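PDB 3VF1: 11R-lipoxygenase from Gersemia fruticosa, which probably oxygenates polyunsaturated fatty acids with molecular oxygen at a non-heme iron centre, under regulation by calcium. Local coordinates for residues A[343-351]-A[361-372]. Numbering follows the deposited sequence.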
# COMPACT_ATOMS: atom_id res chain seq x y z
N ASP A 343 12.34 -26.61 -3.90
CA ASP A 343 11.82 -25.85 -5.03
C ASP A 343 10.46 -26.38 -5.43
O ASP A 343 10.25 -27.60 -5.47
CB ASP A 343 12.77 -25.95 -6.23
CG ASP A 343 14.08 -25.22 -6.01
OD1 ASP A 343 14.11 -24.27 -5.20
OD2 ASP A 343 15.08 -25.60 -6.66
N ILE A 344 9.53 -25.49 -5.74
CA ILE A 344 8.25 -25.91 -6.30
C ILE A 344 8.26 -25.73 -7.81
O ILE A 344 8.75 -24.72 -8.32
CB ILE A 344 7.04 -25.17 -5.68
CG1 ILE A 344 7.08 -23.68 -6.01
CG2 ILE A 344 7.00 -25.37 -4.17
CD1 ILE A 344 5.71 -23.05 -6.11
N ILE A 345 7.72 -26.71 -8.52
CA ILE A 345 7.66 -26.65 -9.98
C ILE A 345 6.25 -26.90 -10.47
O ILE A 345 5.50 -27.66 -9.85
CB ILE A 345 8.58 -27.71 -10.62
CG1 ILE A 345 8.29 -29.09 -10.02
CG2 ILE A 345 10.04 -27.33 -10.44
CD1 ILE A 345 8.97 -30.23 -10.75
N PRO A 346 5.87 -26.26 -11.58
CA PRO A 346 4.58 -26.53 -12.22
C PRO A 346 4.60 -27.91 -12.87
O PRO A 346 5.58 -28.25 -13.52
CB PRO A 346 4.48 -25.43 -13.28
CG PRO A 346 5.90 -25.14 -13.63
CD PRO A 346 6.67 -25.29 -12.36
N ILE A 347 3.53 -28.68 -12.70
CA ILE A 347 3.48 -30.02 -13.29
C ILE A 347 2.23 -30.24 -14.14
O ILE A 347 2.14 -31.24 -14.86
CB ILE A 347 3.55 -31.11 -12.20
CG1 ILE A 347 2.38 -30.98 -11.23
CG2 ILE A 347 4.87 -31.02 -11.46
CD1 ILE A 347 2.28 -32.13 -10.24
N ALA A 348 1.27 -29.33 -14.07
CA ALA A 348 0.04 -29.46 -14.84
C ALA A 348 -0.72 -28.14 -14.89
O ALA A 348 -0.70 -27.37 -13.94
CB ALA A 348 -0.84 -30.55 -14.25
N ILE A 349 -1.40 -27.90 -16.01
CA ILE A 349 -2.16 -26.67 -16.19
C ILE A 349 -3.42 -26.91 -17.02
O ILE A 349 -3.39 -27.63 -18.02
CB ILE A 349 -1.33 -25.58 -16.89
CG1 ILE A 349 -0.16 -25.15 -16.01
CG2 ILE A 349 -2.21 -24.38 -17.23
CD1 ILE A 349 0.80 -24.19 -16.70
N GLN A 350 -4.53 -26.31 -16.59
CA GLN A 350 -5.77 -26.35 -17.34
C GLN A 350 -6.26 -24.92 -17.52
O GLN A 350 -6.47 -24.21 -16.54
CB GLN A 350 -6.81 -27.19 -16.60
CG GLN A 350 -8.11 -27.40 -17.36
CD GLN A 350 -9.09 -28.28 -16.59
OE1 GLN A 350 -8.92 -29.50 -16.52
NE2 GLN A 350 -10.12 -27.66 -16.02
N LEU A 351 -6.44 -24.49 -18.76
CA LEU A 351 -6.68 -23.08 -19.05
C LEU A 351 -8.07 -22.59 -18.61
O LEU A 351 -8.21 -21.47 -18.13
CB LEU A 351 -6.48 -22.79 -20.54
CG LEU A 351 -5.07 -23.08 -21.08
CD1 LEU A 351 -4.98 -22.72 -22.56
CD2 LEU A 351 -4.02 -22.32 -20.29
N ILE A 361 -5.62 -30.92 -20.29
CA ILE A 361 -4.60 -30.69 -19.28
C ILE A 361 -3.21 -30.69 -19.92
O ILE A 361 -2.82 -31.66 -20.57
CB ILE A 361 -4.66 -31.76 -18.18
CG1 ILE A 361 -6.01 -31.68 -17.46
CG2 ILE A 361 -3.51 -31.58 -17.20
CD1 ILE A 361 -6.20 -32.71 -16.37
N TRP A 362 -2.48 -29.60 -19.73
CA TRP A 362 -1.15 -29.45 -20.30
C TRP A 362 -0.11 -29.90 -19.28
O TRP A 362 -0.28 -29.72 -18.08
CB TRP A 362 -0.90 -28.00 -20.70
CG TRP A 362 -1.96 -27.44 -21.60
CD1 TRP A 362 -3.16 -26.92 -21.23
CD2 TRP A 362 -1.91 -27.37 -23.03
NE1 TRP A 362 -3.86 -26.52 -22.34
CE2 TRP A 362 -3.12 -26.78 -23.46
CE3 TRP A 362 -0.96 -27.73 -23.99
CZ2 TRP A 362 -3.40 -26.55 -24.80
CZ3 TRP A 362 -1.25 -27.51 -25.32
CH2 TRP A 362 -2.46 -26.92 -25.72
N THR A 363 0.98 -30.48 -19.78
CA THR A 363 1.98 -31.08 -18.92
C THR A 363 3.31 -31.20 -19.67
O THR A 363 3.34 -31.62 -20.82
CB THR A 363 1.51 -32.48 -18.46
OG1 THR A 363 0.69 -32.35 -17.30
CG2 THR A 363 2.67 -33.37 -18.13
N PRO A 364 4.42 -30.82 -19.01
CA PRO A 364 5.73 -30.83 -19.68
C PRO A 364 6.20 -32.24 -20.04
O PRO A 364 7.07 -32.41 -20.88
CB PRO A 364 6.66 -30.19 -18.64
CG PRO A 364 6.01 -30.48 -17.33
CD PRO A 364 4.53 -30.43 -17.59
N LEU A 365 5.62 -33.23 -19.37
CA LEU A 365 5.88 -34.64 -19.66
C LEU A 365 5.22 -35.12 -20.96
O LEU A 365 5.82 -35.89 -21.71
CB LEU A 365 5.39 -35.49 -18.50
CG LEU A 365 5.87 -36.94 -18.44
CD1 LEU A 365 7.36 -37.01 -18.17
CD2 LEU A 365 5.09 -37.71 -17.38
N LYS A 366 3.99 -34.68 -21.21
CA LYS A 366 3.19 -35.21 -22.31
C LYS A 366 3.07 -34.24 -23.48
O LYS A 366 2.67 -34.63 -24.57
CB LYS A 366 1.78 -35.56 -21.81
CG LYS A 366 1.74 -36.68 -20.78
CD LYS A 366 2.27 -37.99 -21.35
CE LYS A 366 2.16 -39.12 -20.34
NZ LYS A 366 2.77 -40.38 -20.85
N ASP A 367 3.41 -32.98 -23.25
CA ASP A 367 3.25 -31.95 -24.27
C ASP A 367 4.58 -31.47 -24.82
O ASP A 367 5.63 -31.68 -24.21
CB ASP A 367 2.46 -30.76 -23.72
CG ASP A 367 1.01 -31.10 -23.45
OD1 ASP A 367 0.19 -30.96 -24.38
OD2 ASP A 367 0.69 -31.51 -22.32
N THR A 368 4.54 -30.82 -25.98
CA THR A 368 5.74 -30.29 -26.60
C THR A 368 6.27 -29.15 -25.74
O THR A 368 5.56 -28.62 -24.87
CB THR A 368 5.46 -29.76 -28.01
OG1 THR A 368 4.60 -28.61 -27.95
CG2 THR A 368 4.80 -30.83 -28.88
N GLU A 369 7.52 -28.77 -25.98
CA GLU A 369 8.16 -27.73 -25.18
C GLU A 369 7.54 -26.37 -25.43
O GLU A 369 7.35 -25.58 -24.50
CB GLU A 369 9.67 -27.71 -25.46
CG GLU A 369 10.36 -29.02 -25.12
CD GLU A 369 11.85 -28.97 -25.34
OE1 GLU A 369 12.36 -27.92 -25.78
OE2 GLU A 369 12.52 -29.99 -25.07
N TRP A 370 7.21 -26.08 -26.69
CA TRP A 370 6.57 -24.81 -27.03
C TRP A 370 5.16 -24.75 -26.45
O TRP A 370 4.73 -23.70 -25.98
CB TRP A 370 6.54 -24.61 -28.54
CG TRP A 370 7.84 -24.12 -29.10
CD1 TRP A 370 8.64 -24.76 -30.01
CD2 TRP A 370 8.51 -22.89 -28.78
NE1 TRP A 370 9.75 -24.00 -30.28
CE2 TRP A 370 9.69 -22.85 -29.54
CE3 TRP A 370 8.21 -21.83 -27.93
CZ2 TRP A 370 10.59 -21.78 -29.46
CZ3 TRP A 370 9.10 -20.77 -27.86
CH2 TRP A 370 10.27 -20.75 -28.62
N ASP A 371 4.44 -25.87 -26.50
CA ASP A 371 3.09 -25.93 -25.93
C ASP A 371 3.14 -25.65 -24.43
O ASP A 371 2.33 -24.89 -23.91
CB ASP A 371 2.46 -27.30 -26.17
CG ASP A 371 1.65 -27.35 -27.46
OD1 ASP A 371 1.70 -26.38 -28.24
OD2 ASP A 371 0.95 -28.36 -27.69
N TRP A 372 4.09 -26.27 -23.75
CA TRP A 372 4.23 -26.09 -22.31
C TRP A 372 4.53 -24.63 -21.96
O TRP A 372 3.99 -24.10 -20.99
CB TRP A 372 5.34 -26.99 -21.76
CG TRP A 372 5.57 -26.82 -20.29
CD1 TRP A 372 6.73 -26.47 -19.67
CD2 TRP A 372 4.59 -26.98 -19.25
NE1 TRP A 372 6.54 -26.41 -18.31
CE2 TRP A 372 5.24 -26.72 -18.03
CE3 TRP A 372 3.23 -27.32 -19.24
CZ2 TRP A 372 4.58 -26.78 -16.81
CZ3 TRP A 372 2.58 -27.38 -18.02
CH2 TRP A 372 3.25 -27.12 -16.82
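The benzo ring of W372 lies against strand 344-350, where P346 and I349 touch different atoms of it. CB of P346 sits 3.8 Å from W372 CZ2, the two side chains meeting at a slant, whereas I349 approaches at about a right angle and brings its CD1 to 3.8 Å from W372 CH2. The indole gets this far because CG is anti to the backbone N (chi1 178°), and P364 CD rests over one of its faces, offset toward the rim. At the other end of the indole, W372 NE1 is hydrogen-bonded to D254 OD1. Replacing W372 with an alanine is likely to leave P346 and I349 without their shared apolar partner, open a gap beside P364 and deprive D254 of its indole mate.

W362 belongs to the antiparallel, hydrogen-bonded pair with I349. W362 N gives a nearly straight bond of 2.8 Å to I349 O, in the carbonyl plane, and I349 N returns one to W362 O at 3.0 Å. The same I349 O also lies at the edge of the W362 indole, 3.3 Å from CD1, while L351 CG approaches NE1 obliquely. Beyond this pair, T363 OG1 stands 3.0 Å from I347 O, and T363 N donates to D367 OD2, which it meets from above the carboxylate plane; this bond ties D367 back to the residue that follows W362.

The contact is a β-hairpin at the margin of a five-stranded antiparallel sheet, away from the iron site. Strand 361-362 is outermost in it; on the side away from 361-362, strand 344-350 pairs with strand 333-338, where I347 and A348 both face L335 in a classic β-bulge. T368 N-caps helix 369-410, whose K376 and L379 also touch I349, while P346 reaches F257 of helix 254-263.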